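Local atomic coordinates of endoglucanase (Thermotoga maritima, PDB entry 1VHO), a protein that probably acts as a metal-dependent aminopeptidase of the M42 peptidase family, with two divalent metal ions expected per subunit. Residues T45-I51 with V199-E205; F64-V68 with S176-L180; D221-D227 with V296-S302; L14-G19 with G168-R174. All coordinates share one frame; numbering follows the deposited sequence.

Contact 1 of 4, residues T45-I51 with V199-E205; sequences TRHGSLI and VFSVQEE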
loop_
_atom_site.group_PDB
_atom_site.type_symbol
_atom_site.label_atom_id
_atom_site.label_comp_id
_atom_site.label_asym_id
_atom_site.label_seq_id
_atom_site.Cartn_x
_atom_site.Cartn_y
_atom_site.Cartn_z
ATOM N N THR A 45 -13.391 1.049 10.761
ATOM C CA THR A 45 -14.464 0.094 10.484
ATOM C C THR A 45 -14.321 -1.061 11.497
ATOM O O THR A 45 -13.376 -1.073 12.280
ATOM C CB THR A 45 -14.399 -0.447 9.067
ATOM O OG1 THR A 45 -13.247 -1.287 8.902
ATOM C CG2 THR A 45 -14.329 0.721 8.074
ATOM N N ARG A 46 -15.218 -2.032 11.398
ATOM C CA ARG A 46 -15.144 -3.170 12.318
ATOM C C ARG A 46 -13.977 -4.073 11.941
ATOM O O ARG A 46 -13.492 -4.812 12.796
ATOM C CB ARG A 46 -16.470 -3.902 12.374
ATOM C CG ARG A 46 -16.923 -4.605 11.113
ATOM C CD ARG A 46 -18.361 -5.097 11.241
ATOM N NE ARG A 46 -18.728 -6.062 10.216
ATOM C CZ ARG A 46 -18.381 -7.346 10.213
ATOM N NH1 ARG A 46 -17.641 -7.871 11.187
ATOM N NH2 ARG A 46 -18.780 -8.136 9.219
ATOM N N HIS A 47 -13.526 -4.021 10.690
ATOM C CA HIS A 47 -12.388 -4.815 10.238
ATOM C C HIS A 47 -11.061 -4.100 10.470
ATOM O O HIS A 47 -9.995 -4.725 10.312
ATOM C CB HIS A 47 -12.544 -5.237 8.792
ATOM C CG HIS A 47 -13.679 -6.188 8.562
ATOM N ND1 HIS A 47 -14.859 -5.805 7.963
ATOM C CD2 HIS A 47 -13.823 -7.498 8.863
ATOM C CE1 HIS A 47 -15.666 -6.848 7.889
ATOM N NE2 HIS A 47 -15.059 -7.891 8.429
ATOM N N GLY A 48 -11.084 -2.822 10.812
ATOM C CA GLY A 48 -9.876 -2.073 11.105
ATOM C C GLY A 48 -9.445 -1.063 10.047
ATOM O O GLY A 48 -8.368 -0.464 10.211
ATOM N N SER A 49 -10.295 -0.773 9.077
ATOM C CA SER A 49 -9.954 0.223 8.039
ATOM C C SER A 49 -10.128 1.603 8.637
ATOM O O SER A 49 -10.854 1.757 9.656
ATOM C CB SER A 49 -10.788 0.081 6.787
ATOM O OG SER A 49 -10.552 -1.118 6.061
ATOM N N LEU A 50 -9.456 2.614 8.111
ATOM C CA LEU A 50 -9.551 3.952 8.623
ATOM C C LEU A 50 -10.070 4.909 7.539
ATOM O O LEU A 50 -9.593 4.838 6.397
ATOM C CB LEU A 50 -8.173 4.421 9.131
ATOM C CG LEU A 50 -8.075 5.861 9.621
ATOM C CD1 LEU A 50 -8.658 6.011 11.027
ATOM C CD2 LEU A 50 -6.620 6.339 9.638
ATOM N N ILE A 51 -11.076 5.701 7.853
ATOM C CA ILE A 51 -11.622 6.681 6.891
ATOM C C ILE A 51 -11.456 8.078 7.448
ATOM O O ILE A 51 -11.961 8.374 8.555
ATOM C CB ILE A 51 -13.096 6.430 6.509
ATOM C CG1 ILE A 51 -13.244 5.137 5.723
ATOM C CG2 ILE A 51 -13.606 7.618 5.630
ATOM C CD1 ILE A 51 -13.223 3.840 6.525
ATOM N N VAL A 199 -9.780 6.828 2.324
ATOM C CA VAL A 199 -9.945 5.492 2.876
ATOM C C VAL A 199 -8.697 4.609 2.795
ATOM O O VAL A 199 -8.132 4.403 1.726
ATOM C CB VAL A 199 -11.080 4.811 2.081
ATOM C CG1 VAL A 199 -11.372 3.400 2.607
ATOM C CG2 VAL A 199 -12.344 5.676 2.048
ATOM N N PHE A 200 -8.273 4.155 3.956
ATOM C CA PHE A 200 -7.127 3.267 4.134
ATOM C C PHE A 200 -7.693 1.889 4.494
ATOM O O PHE A 200 -8.028 1.584 5.653
ATOM C CB PHE A 200 -6.201 3.817 5.238
ATOM C CG PHE A 200 -5.725 5.233 5.006
ATOM C CD1 PHE A 200 -6.471 6.311 5.479
ATOM C CD2 PHE A 200 -4.560 5.493 4.309
ATOM C CE1 PHE A 200 -6.030 7.620 5.276
ATOM C CE2 PHE A 200 -4.124 6.789 4.060
ATOM C CZ PHE A 200 -4.872 7.866 4.568
ATOM N N SER A 201 -7.821 1.024 3.514
ATOM C CA SER A 201 -8.419 -0.278 3.618
ATOM C C SER A 201 -7.517 -1.424 4.032
ATOM O O SER A 201 -6.468 -1.646 3.428
ATOM C CB SER A 201 -8.990 -0.662 2.215
ATOM O OG SER A 201 -9.882 -1.754 2.332
ATOM N N VAL A 202 -8.043 -2.213 4.990
ATOM C CA VAL A 202 -7.273 -3.396 5.413
ATOM C C VAL A 202 -7.684 -4.588 4.574
ATOM O O VAL A 202 -8.668 -4.569 3.822
ATOM C CB VAL A 202 -7.453 -3.684 6.910
ATOM C CG1 VAL A 202 -6.949 -2.510 7.728
ATOM C CG2 VAL A 202 -8.947 -3.952 7.200
ATOM N N GLN A 203 -6.956 -5.697 4.690
ATOM C CA GLN A 203 -7.207 -6.858 3.877
ATOM C C GLN A 203 -8.587 -7.500 4.017
ATOM O O GLN A 203 -9.138 -7.935 3.002
ATOM C CB GLN A 203 -6.158 -7.945 4.181
ATOM C CG GLN A 203 -5.994 -8.914 3.005
ATOM C CD GLN A 203 -6.575 -10.271 3.347
ATOM O OE1 GLN A 203 -7.001 -10.467 4.483
ATOM N NE2 GLN A 203 -6.573 -11.170 2.374
ATOM N N GLU A 204 -9.135 -7.537 5.217
ATOM C CA GLU A 204 -10.409 -8.209 5.427
ATOM C C GLU A 204 -11.654 -7.492 4.967
ATOM O O GLU A 204 -12.747 -8.009 5.298
ATOM C CB GLU A 204 -10.514 -8.642 6.901
ATOM C CG GLU A 204 -9.624 -9.857 7.195
ATOM C CD GLU A 204 -9.527 -10.194 8.669
ATOM O OE1 GLU A 204 -10.433 -9.802 9.444
ATOM O OE2 GLU A 204 -8.552 -10.865 9.090
ATOM N N GLU A 205 -11.590 -6.421 4.196
ATOM C CA GLU A 205 -12.768 -5.729 3.712
ATOM C C GLU A 205 -13.265 -6.417 2.448
ATOM O O GLU A 205 -12.494 -7.052 1.739
ATOM C CB GLU A 205 -12.492 -4.244 3.383
ATOM C CG GLU A 205 -11.939 -3.476 4.573
ATOM C CD GLU A 205 -12.969 -3.113 5.607
ATOM O OE1 GLU A 205 -14.138 -3.516 5.434
ATOM O OE2 GLU A 205 -12.672 -2.422 6.595
HETATM O O HOH W 1 -9.090 -7.128 10.068
#

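Contact 2 of 4, residues F64-V68 with S176-L180; sequences FFAHV and SCGVL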
loop_
_atom_site.group_PDB
_atom_site.type_symbol
_atom_site.label_atom_id
_atom_site.label_comp_id
_atom_site.label_asym_id
_atom_site.label_seq_id
_atom_site.Cartn_x
_atom_site.Cartn_y
_atom_site.Cartn_z
ATOM N N PHE A 64 -11.202 8.836 -1.941
ATOM C CA PHE A 64 -9.872 8.430 -2.395
ATOM C C PHE A 64 -9.567 7.121 -1.633
ATOM O O PHE A 64 -9.809 7.118 -0.409
ATOM C CB PHE A 64 -8.800 9.461 -2.118
ATOM C CG PHE A 64 -8.995 10.814 -2.750
ATOM C CD1 PHE A 64 -9.495 10.941 -4.036
ATOM C CD2 PHE A 64 -8.712 11.967 -2.044
ATOM C CE1 PHE A 64 -9.706 12.201 -4.592
ATOM C CE2 PHE A 64 -8.873 13.226 -2.609
ATOM C CZ PHE A 64 -9.371 13.345 -3.889
ATOM N N PHE A 65 -9.040 6.105 -2.297
ATOM C CA PHE A 65 -8.854 4.824 -1.611
ATOM C C PHE A 65 -7.432 4.272 -1.746
ATOM O O PHE A 65 -6.871 4.293 -2.856
ATOM C CB PHE A 65 -9.789 3.783 -2.302
ATOM C CG PHE A 65 -11.277 4.042 -2.177
ATOM C CD1 PHE A 65 -11.933 4.815 -3.152
ATOM C CD2 PHE A 65 -11.993 3.548 -1.127
ATOM C CE1 PHE A 65 -13.295 5.048 -3.019
ATOM C CE2 PHE A 65 -13.365 3.769 -0.996
ATOM C CZ PHE A 65 -14.013 4.538 -1.963
ATOM N N ALA A 66 -6.942 3.585 -0.716
ATOM C CA ALA A 66 -5.605 2.954 -0.784
ATOM C C ALA A 66 -5.580 1.700 0.101
ATOM O O ALA A 66 -6.320 1.670 1.097
ATOM C CB ALA A 66 -4.538 3.939 -0.301
ATOM N N HIS A 67 -4.845 0.676 -0.298
ATOM C CA HIS A 67 -4.715 -0.524 0.548
ATOM C C HIS A 67 -3.612 -0.229 1.592
ATOM O O HIS A 67 -2.739 0.625 1.344
ATOM C CB HIS A 67 -4.245 -1.717 -0.288
ATOM C CG HIS A 67 -5.155 -2.186 -1.362
ATOM N ND1 HIS A 67 -6.182 -3.087 -1.118
ATOM C CD2 HIS A 67 -5.194 -1.908 -2.699
ATOM C CE1 HIS A 67 -6.810 -3.345 -2.245
ATOM N NE2 HIS A 67 -6.228 -2.651 -3.210
ATOM N N VAL A 68 -3.549 -1.001 2.676
ATOM C CA VAL A 68 -2.541 -0.708 3.700
ATOM C C VAL A 68 -1.654 -1.890 4.063
ATOM O O VAL A 68 -0.602 -1.646 4.688
ATOM C CB VAL A 68 -3.133 -0.197 5.031
ATOM C CG1 VAL A 68 -4.043 1.023 4.868
ATOM C CG2 VAL A 68 -3.906 -1.279 5.756
ATOM N N SER A 176 1.034 4.656 -1.631
ATOM C CA SER A 176 -0.307 5.193 -1.814
ATOM C C SER A 176 -0.884 5.760 -0.513
ATOM O O SER A 176 -1.591 6.782 -0.517
ATOM C CB SER A 176 -1.246 4.095 -2.345
ATOM O OG SER A 176 -0.815 3.690 -3.671
ATOM N N CYS A 177 -0.596 5.103 0.609
ATOM C CA CYS A 177 -0.987 5.607 1.915
ATOM C C CYS A 177 -0.305 6.993 2.070
ATOM O O CYS A 177 -1.001 7.911 2.506
ATOM C CB CYS A 177 -0.458 4.698 3.077
ATOM S SG CYS A 177 -1.429 3.127 3.082
ATOM N N GLY A 178 0.936 7.121 1.718
ATOM C CA GLY A 178 1.712 8.371 1.801
ATOM C C GLY A 178 1.012 9.463 0.933
ATOM O O GLY A 178 0.862 10.601 1.358
ATOM N N VAL A 179 0.590 9.098 -0.278
ATOM C CA VAL A 179 -0.101 10.085 -1.142
ATOM C C VAL A 179 -1.345 10.620 -0.423
ATOM O O VAL A 179 -1.585 11.826 -0.314
ATOM C CB VAL A 179 -0.626 9.415 -2.444
ATOM C CG1 VAL A 179 -1.565 10.428 -3.197
ATOM C CG2 VAL A 179 0.482 8.958 -3.352
ATOM N N LEU A 180 -2.140 9.701 0.161
ATOM C CA LEU A 180 -3.386 10.153 0.804
ATOM C C LEU A 180 -3.134 10.978 2.049
ATOM O O LEU A 180 -3.921 11.917 2.334
ATOM C CB LEU A 180 -4.325 8.962 1.017
ATOM C CG LEU A 180 -4.714 8.233 -0.301
ATOM C CD1 LEU A 180 -5.845 7.254 -0.006
ATOM C CD2 LEU A 180 -5.192 9.270 -1.343
#

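Contact 3 of 4, residues D221-D227 with V296-S302; sequences DAAIVMD and VRTSLIS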
loop_
_atom_site.group_PDB
_atom_site.type_symbol
_atom_site.label_atom_id
_atom_site.label_comp_id
_atom_site.label_asym_id
_atom_site.label_seq_id
_atom_site.Cartn_x
_atom_site.Cartn_y
_atom_site.Cartn_z
ATOM N N ASP A 221 -19.828 10.663 -5.144
ATOM C CA ASP A 221 -20.110 11.117 -6.498
ATOM C C ASP A 221 -18.956 10.787 -7.429
ATOM O O ASP A 221 -19.119 10.726 -8.651
ATOM C CB ASP A 221 -20.311 12.650 -6.443
ATOM C CG ASP A 221 -21.515 12.930 -5.552
ATOM O OD1 ASP A 221 -22.595 12.348 -5.840
ATOM O OD2 ASP A 221 -21.352 13.633 -4.559
ATOM N N ALA A 222 -17.728 10.645 -6.864
ATOM C CA ALA A 222 -16.572 10.312 -7.700
ATOM C C ALA A 222 -15.514 9.620 -6.811
ATOM O O ALA A 222 -15.476 9.893 -5.617
ATOM C CB ALA A 222 -15.966 11.486 -8.416
ATOM N N ALA A 223 -14.833 8.626 -7.387
ATOM C CA ALA A 223 -13.842 7.918 -6.556
ATOM C C ALA A 223 -12.520 7.809 -7.315
ATOM O O ALA A 223 -12.534 7.595 -8.524
ATOM C CB ALA A 223 -14.345 6.512 -6.262
ATOM N N ILE A 224 -11.427 7.969 -6.584
ATOM C CA ILE A 224 -10.108 7.815 -7.225
ATOM C C ILE A 224 -9.399 6.695 -6.429
ATOM O O ILE A 224 -9.199 6.844 -5.230
ATOM C CB ILE A 224 -9.320 9.110 -7.262
ATOM C CG1 ILE A 224 -10.185 10.258 -7.884
ATOM C CG2 ILE A 224 -8.031 8.905 -8.071
ATOM C CD1 ILE A 224 -9.308 11.527 -8.143
ATOM N N VAL A 225 -9.078 5.608 -7.097
ATOM C CA VAL A 225 -8.434 4.460 -6.453
ATOM C C VAL A 225 -6.938 4.551 -6.718
ATOM O O VAL A 225 -6.539 4.744 -7.851
ATOM C CB VAL A 225 -8.966 3.117 -7.000
ATOM C CG1 VAL A 225 -8.153 1.928 -6.534
ATOM C CG2 VAL A 225 -10.436 2.950 -6.632
HETATM N N MSE A 226 -6.137 4.340 -5.671
HETATM C CA MSE A 226 -4.696 4.425 -5.827
HETATM C C MSE A 226 -4.122 3.034 -6.121
HETATM O O MSE A 226 -4.541 2.068 -5.476
HETATM C CB MSE A 226 -4.070 4.848 -4.483
HETATM C CG MSE A 226 -4.482 6.179 -3.918
HETATM SE SE MSE A 226 -3.724 7.592 -4.972
HETATM C CE MSE A 226 -5.155 7.879 -6.213
ATOM N N ASP A 227 -3.043 3.013 -6.880
ATOM C CA ASP A 227 -2.374 1.737 -7.127
ATOM C C ASP A 227 -0.918 2.083 -7.456
ATOM O O ASP A 227 -0.513 3.243 -7.300
ATOM C CB ASP A 227 -3.026 0.986 -8.285
ATOM C CG ASP A 227 -2.878 -0.525 -8.185
ATOM O OD1 ASP A 227 -1.993 -1.051 -7.470
ATOM O OD2 ASP A 227 -3.675 -1.233 -8.834
ATOM N N VAL A 296 -20.557 4.436 -9.239
ATOM C CA VAL A 296 -19.620 5.500 -8.843
ATOM C C VAL A 296 -18.649 5.807 -9.980
ATOM O O VAL A 296 -17.950 4.875 -10.398
ATOM C CB VAL A 296 -18.831 5.075 -7.581
ATOM C CG1 VAL A 296 -17.796 6.133 -7.208
ATOM C CG2 VAL A 296 -19.777 4.851 -6.420
ATOM N N ARG A 297 -18.593 7.034 -10.466
ATOM C CA ARG A 297 -17.632 7.346 -11.544
ATOM C C ARG A 297 -16.221 7.164 -10.927
ATOM O O ARG A 297 -15.968 7.848 -9.940
ATOM C CB ARG A 297 -17.834 8.744 -12.065
ATOM C CG ARG A 297 -19.270 8.923 -12.631
ATOM C CD ARG A 297 -19.429 10.303 -13.262
ATOM N NE ARG A 297 -19.845 11.295 -12.293
ATOM C CZ ARG A 297 -19.062 12.059 -11.553
ATOM N NH1 ARG A 297 -17.746 11.954 -11.676
ATOM N NH2 ARG A 297 -19.595 12.917 -10.693
ATOM N N THR A 298 -15.407 6.316 -11.536
ATOM C CA THR A 298 -14.102 6.020 -10.965
ATOM C C THR A 298 -12.904 6.230 -11.866
ATOM O O THR A 298 -12.923 6.128 -13.093
ATOM C CB THR A 298 -14.088 4.557 -10.456
ATOM O OG1 THR A 298 -15.237 4.289 -9.624
ATOM C CG2 THR A 298 -12.878 4.294 -9.559
ATOM N N SER A 299 -11.802 6.632 -11.220
ATOM C CA SER A 299 -10.533 6.839 -11.880
ATOM C C SER A 299 -9.464 6.001 -11.153
ATOM O O SER A 299 -9.550 5.891 -9.923
ATOM C CB SER A 299 -10.128 8.321 -11.841
ATOM O OG SER A 299 -8.777 8.441 -12.310
ATOM N N LEU A 300 -8.514 5.441 -11.873
ATOM C CA LEU A 300 -7.402 4.697 -11.304
ATOM C C LEU A 300 -6.128 5.504 -11.568
ATOM O O LEU A 300 -5.870 5.917 -12.699
ATOM C CB LEU A 300 -7.223 3.327 -11.947
ATOM C CG LEU A 300 -5.980 2.525 -11.438
ATOM C CD1 LEU A 300 -6.358 1.977 -10.055
ATOM C CD2 LEU A 300 -5.722 1.414 -12.435
ATOM N N ILE A 301 -5.386 5.857 -10.519
ATOM C CA ILE A 301 -4.150 6.621 -10.681
ATOM C C ILE A 301 -3.058 5.881 -9.893
ATOM O O ILE A 301 -3.281 5.586 -8.715
ATOM C CB ILE A 301 -4.240 8.086 -10.270
ATOM C CG1 ILE A 301 -5.416 8.794 -10.981
ATOM C CG2 ILE A 301 -2.953 8.835 -10.638
ATOM C CD1 ILE A 301 -5.719 10.174 -10.526
ATOM N N SER A 302 -1.916 5.698 -10.503
ATOM C CA SER A 302 -0.839 4.928 -9.940
ATOM C C SER A 302 0.481 5.649 -9.780
ATOM O O SER A 302 0.832 6.532 -10.562
ATOM C CB SER A 302 -0.542 3.692 -10.861
ATOM O OG SER A 302 -1.700 2.836 -10.863
HETATM O O HOH W 2 -20.530 8.863 -9.776
#

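Contact 4 of 4, residues L14-G19 with G168-R174; sequences LSNLDG and GKALDNR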
loop_
_atom_site.group_PDB
_atom_site.type_symbol
_atom_site.label_atom_id
_atom_site.label_comp_id
_atom_site.label_asym_id
_atom_site.label_seq_id
_atom_site.Cartn_x
_atom_site.Cartn_y
_atom_site.Cartn_z
ATOM N N LEU A 14 6.419 4.736 6.798
ATOM C CA LEU A 14 5.263 3.875 6.442
ATOM C C LEU A 14 5.763 2.503 6.002
ATOM O O LEU A 14 5.208 1.491 6.382
ATOM C CB LEU A 14 4.419 4.515 5.338
ATOM C CG LEU A 14 3.505 5.695 5.788
ATOM C CD1 LEU A 14 2.977 6.442 4.555
ATOM C CD2 LEU A 14 2.370 5.123 6.618
ATOM N N SER A 15 6.859 2.514 5.245
ATOM C CA SER A 15 7.453 1.243 4.785
ATOM C C SER A 15 7.954 0.394 5.956
ATOM O O SER A 15 7.740 -0.839 5.964
ATOM C CB SER A 15 8.618 1.626 3.862
ATOM O OG SER A 15 9.362 0.444 3.558
ATOM N N ASN A 16 8.580 1.021 6.949
ATOM C CA ASN A 16 9.141 0.262 8.078
ATOM C C ASN A 16 8.103 -0.337 9.009
ATOM O O ASN A 16 8.436 -1.338 9.669
ATOM C CB ASN A 16 10.130 1.110 8.887
ATOM C CG ASN A 16 11.406 1.389 8.109
ATOM O OD1 ASN A 16 11.809 0.647 7.215
ATOM N ND2 ASN A 16 12.094 2.479 8.466
ATOM N N LEU A 17 6.939 0.282 9.201
ATOM C CA LEU A 17 5.889 -0.289 10.033
ATOM C C LEU A 17 5.472 -1.682 9.520
ATOM O O LEU A 17 5.496 -1.960 8.307
ATOM C CB LEU A 17 4.639 0.602 9.928
ATOM C CG LEU A 17 4.848 2.022 10.500
ATOM C CD1 LEU A 17 3.686 2.888 9.984
ATOM C CD2 LEU A 17 4.860 1.939 12.021
ATOM N N ASP A 18 5.039 -2.528 10.473
ATOM C CA ASP A 18 4.592 -3.862 10.103
ATOM C C ASP A 18 3.083 -4.005 10.205
ATOM O O ASP A 18 2.504 -3.919 11.307
ATOM C CB ASP A 18 5.293 -4.934 10.946
ATOM C CG ASP A 18 6.801 -4.970 10.781
ATOM O OD1 ASP A 18 7.331 -4.512 9.745
ATOM O OD2 ASP A 18 7.526 -5.443 11.710
ATOM N N GLY A 19 2.454 -4.295 9.055
ATOM C CA GLY A 19 0.994 -4.519 9.048
ATOM C C GLY A 19 0.639 -5.591 8.030
ATOM O O GLY A 19 0.115 -5.320 6.935
ATOM N N GLY A 168 12.320 0.387 -0.023
ATOM C CA GLY A 168 11.889 -0.290 1.213
ATOM C C GLY A 168 10.739 -1.245 0.899
ATOM O O GLY A 168 10.313 -1.392 -0.248
ATOM N N LYS A 169 10.427 -2.068 1.906
ATOM C CA LYS A 169 9.385 -3.064 1.709
ATOM C C LYS A 169 8.007 -2.394 1.646
ATOM O O LYS A 169 7.817 -1.312 2.232
ATOM C CB LYS A 169 9.338 -4.111 2.851
ATOM C CG LYS A 169 9.094 -3.436 4.259
ATOM C CD LYS A 169 8.942 -4.582 5.276
ATOM C CE LYS A 169 8.730 -4.077 6.715
ATOM N NZ LYS A 169 7.368 -3.560 6.977
ATOM N N ALA A 170 7.057 -3.148 1.116
ATOM C CA ALA A 170 5.645 -2.721 1.121
ATOM C C ALA A 170 5.296 -1.373 0.550
ATOM O O ALA A 170 4.122 -0.938 0.721
ATOM C CB ALA A 170 5.117 -2.754 2.581
ATOM N N LEU A 171 6.145 -0.790 -0.298
ATOM C CA LEU A 171 5.745 0.483 -0.922
ATOM C C LEU A 171 4.634 0.316 -1.908
ATOM O O LEU A 171 3.904 1.268 -2.221
ATOM C CB LEU A 171 6.996 1.184 -1.495
ATOM C CG LEU A 171 7.990 1.672 -0.457
ATOM C CD1 LEU A 171 9.360 1.971 -1.074
ATOM C CD2 LEU A 171 7.506 2.926 0.275
ATOM N N ASP A 172 4.384 -0.904 -2.462
ATOM C CA ASP A 172 3.293 -1.105 -3.382
ATOM C C ASP A 172 1.957 -0.686 -2.763
ATOM O O ASP A 172 1.004 -0.467 -3.514
ATOM C CB ASP A 172 3.264 -2.519 -3.979
ATOM C CG ASP A 172 3.314 -3.578 -2.876
ATOM O OD1 ASP A 172 2.395 -3.614 -2.048
ATOM O OD2 ASP A 172 4.301 -4.322 -2.799
ATOM N N ASN A 173 1.836 -0.675 -1.418
ATOM C CA ASN A 173 0.636 -0.129 -0.806
ATOM C C ASN A 173 0.983 1.135 0.009
ATOM O O ASN A 173 0.245 2.127 0.045
ATOM C CB ASN A 173 -0.014 -1.138 0.179
ATOM C CG ASN A 173 -0.747 -2.230 -0.582
ATOM O OD1 ASN A 173 -1.181 -1.985 -1.723
ATOM N ND2 ASN A 173 -1.031 -3.361 0.066
ATOM N N ARG A 174 2.143 1.118 0.678
ATOM C CA ARG A 174 2.509 2.241 1.567
ATOM C C ARG A 174 2.779 3.560 0.824
ATOM O O ARG A 174 2.491 4.634 1.380
ATOM C CB ARG A 174 3.630 1.880 2.504
ATOM C CG ARG A 174 3.378 0.668 3.437
ATOM C CD ARG A 174 2.371 0.981 4.563
ATOM N NE ARG A 174 1.874 -0.313 5.050
ATOM C CZ ARG A 174 2.557 -1.244 5.696
ATOM N NH1 ARG A 174 3.840 -1.084 6.037
ATOM N NH2 ARG A 174 1.919 -2.426 5.915
HETATM O O HOH W 3 11.577 -1.090 4.462
#

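Contact 1 of 4, residues T45-I51 with V199-E205
T45 and S49 turn their hydroxyls onto the same carboxylate oxygen of E205. T45 OG1 gives a hydrogen bond of 2.6 Å to E205 OE2, arriving nearly head-on down the C-O bond. S49 OG reaches E205 OE2 at 2.5 Å from the anti side, 21° out of the carboxylate plane. Two short bonds to one oxygen restrict the rotation of the group, and a bend in the glutamate chain (chi2 -77°) is what brings it back to this loop. Close by, E204 O sits over the centre of one face of the H47 ring, 3.7 Å from its plane; R46 CG lies against the opposite face, toward the rim. Water 1 donates to H47 O and, weakly, to E204 OE1.

Behind this first shell, S49 OG also accepts V202 N (2.9 Å from N to OG), which ties it to the first residue of the type I turn 202-205. T45 OG1 accepts S49 N and, weakly, H47 N and G48 N, so the loop itself positions the hydroxyl. V202 packs its two methyls against the carbonyl oxygens of H47 and G48.

Further on, the segments pair as antiparallel strands. L50 N bonds to F200 O at 3.0 Å, and F200 N returns to L50 O at 2.9 Å. L50 and F200 lie side by side on one face; on the other, I51 CG1 meets V199 CG2 at 3.8 Å. The strand 195-201 thus delivers E204, the predicted proton acceptor, and E205, a predicted zinc ligand, just past its C-terminal end, as expected for an M42 metallopeptidase site.

Contact 2 of 4, residues F64-V68 with S176-L180
L180 spreads its two methyls along one face of the strand, CD1 at A66 and CD2 at F64. CD1 of L180 rests against A66 CB at 3.6 Å and also touches the backbone carbonyl carbon of F65, while CD2 of L180 lies 3.7 Å from F64 CB. The F64 ring itself leads off from this helix turn, its CG anti to the carbonyl carbon (chi1 -60°), and packs on L327 of helix 317-333 and on I224 of the neighbouring strand. One helical turn before L180, S176 CB approaches A66 CB at 3.9 Å. A66 therefore meets two residues of the same helix face, and its single methyl lets helix and strand come close. At the far end, V68 CG1 touches C177 SG at 3.8 Å.

The backbones run against each other: the short axes pass 7.9 Å apart, with 149° between their directions. This is the packing of an alpha/beta sheet in a beta-alpha-beta crossover, in which strand 61-67 and its parallel neighbour 195-201 are linked through helix 171-187 lying over the sheet, with a long insertion between the first strand and the helix. F65 and H67 point to the other side of the sheet, where H67, a predicted zinc ligand, hydrogen-bonds through NE2 to D287.

The one polar approach is that of sulfur to carbonyl. C177 SG stands 3.3 Å from H67 O, with its chi1 of -72° turning the sulfur toward the end of the strand. Just beyond, V68 O is taken by R174 NE from the preceding turn of the helix, so the strand end is also fastened through its backbone.

Contact 3 of 4, residues D221-D227 with V296-S302
R297 folds its guanidinium over the backbone of D221: D221 O stands 3.0 Å above one face of the group, toward its rim. This is close packing, since the angle at NH2 is too poor for a hydrogen bond. Water 2 joins the same residues properly, donating to D221 O at 2.6 Å and accepting from R297 N at 2.8 Å. A bend at chi3 (-88°) curls the arginine back across the strand end, where NH1 also meets A222 CB. An alanine at R297 would strip the guanidinium from above the D221 carbonyl and would probably leave A222 CB less covered.

Backbone bonds carry the rest. A223 N binds R297 O at 2.9 Å, S299 N returns to A223 O, and V225 N, I301 N and D227 N continue the ladder; the last, D227 N to I301 O, is the most bent at 142°. The result is a parallel pair within the mixed sheet of the alpha/beta domain, reaching D227, a predicted zinc ligand whose OD1 is salt-bridged to R281, near the C-terminal end of its strand.

Apolar contacts form on both faces. On one, I224 CG2 meets I301 CD1 at 3.6 Å, and the selenomethionine M226 lays CE beside I301 CB under helix 317-333. On the other, A223 CB touches V296 CG1 at 3.6 Å and V225 CG1 lies 4.0 Å from L300 CD1, which also reaches the methylene of D227.

Contact 4 of 4, residues L14-G19 with G168-R174
K169 NZ is gripped from several sides. It donates to S15 O at 2.9 Å, nearly in line with the carbonyl, and forms a salt bridge of 2.9 Å with D18 OD1, met almost along the C-O bond; L17 O stands 2.8 Å from the same nitrogen. E70 adds a second carboxylate to the ammonium, and D18 is itself paired with R102 and Y104. The lysine chain runs straight until chi4 (76°), whose turn swings NZ onto these carbonyls.

R174 does the same from the helix side. Its NH1 donates to L14 O at 2.9 Å and to L17 O at 2.9 Å, the second bond bent to 136° and rising well out of the carbonyl plane. NE goes to V68 O and NH2 to E70, so the whole guanidinium is held. A leucine in place of R174 would probably leave the L14 and L17 carbonyls without this donor and E70 without one of its charged partners.

S15 OG donates to K169 O at 2.7 Å, in the carbonyl plane on a lone pair, and water 3 links S15 OG, N16 OD1 and K169 N. G168, having no side chain, lies close against the serine, its C 3.4 Å from S15 OG. Among the apolar contacts, L14 CB lies 3.9 Å from R174 CB.

K169 and R174 thus hold carbonyls at the C-terminal end of helix 7-16. A170, at the N-cap position, begins helix 171-187, whose first turn carries D172, predicted to bind both zinc ions in the M42 site.

Contacts 1, 2 and 3 share one sheet. V199 N to F64 O (2.7 Å) joins contact 1 to contact 2, and F65 O to M226 N (2.9 Å) joins contact 2 to contact 3; their centres lie about 12 Å apart in each step. Contact 4 meets contact 2 on helix 171-187, about 11 Å between centres. Each contact brings part of the predicted active site: the proton acceptor E204 and the metal ligands E205, H67, D227 and D172, with H309 the remaining ligand. The side chain of D227 lies about 6 Å from those of both H67 and D172. A bound cacodylate, probably from the crystallisation liquor, lies about 3 Å from the side chains of S201 and F65.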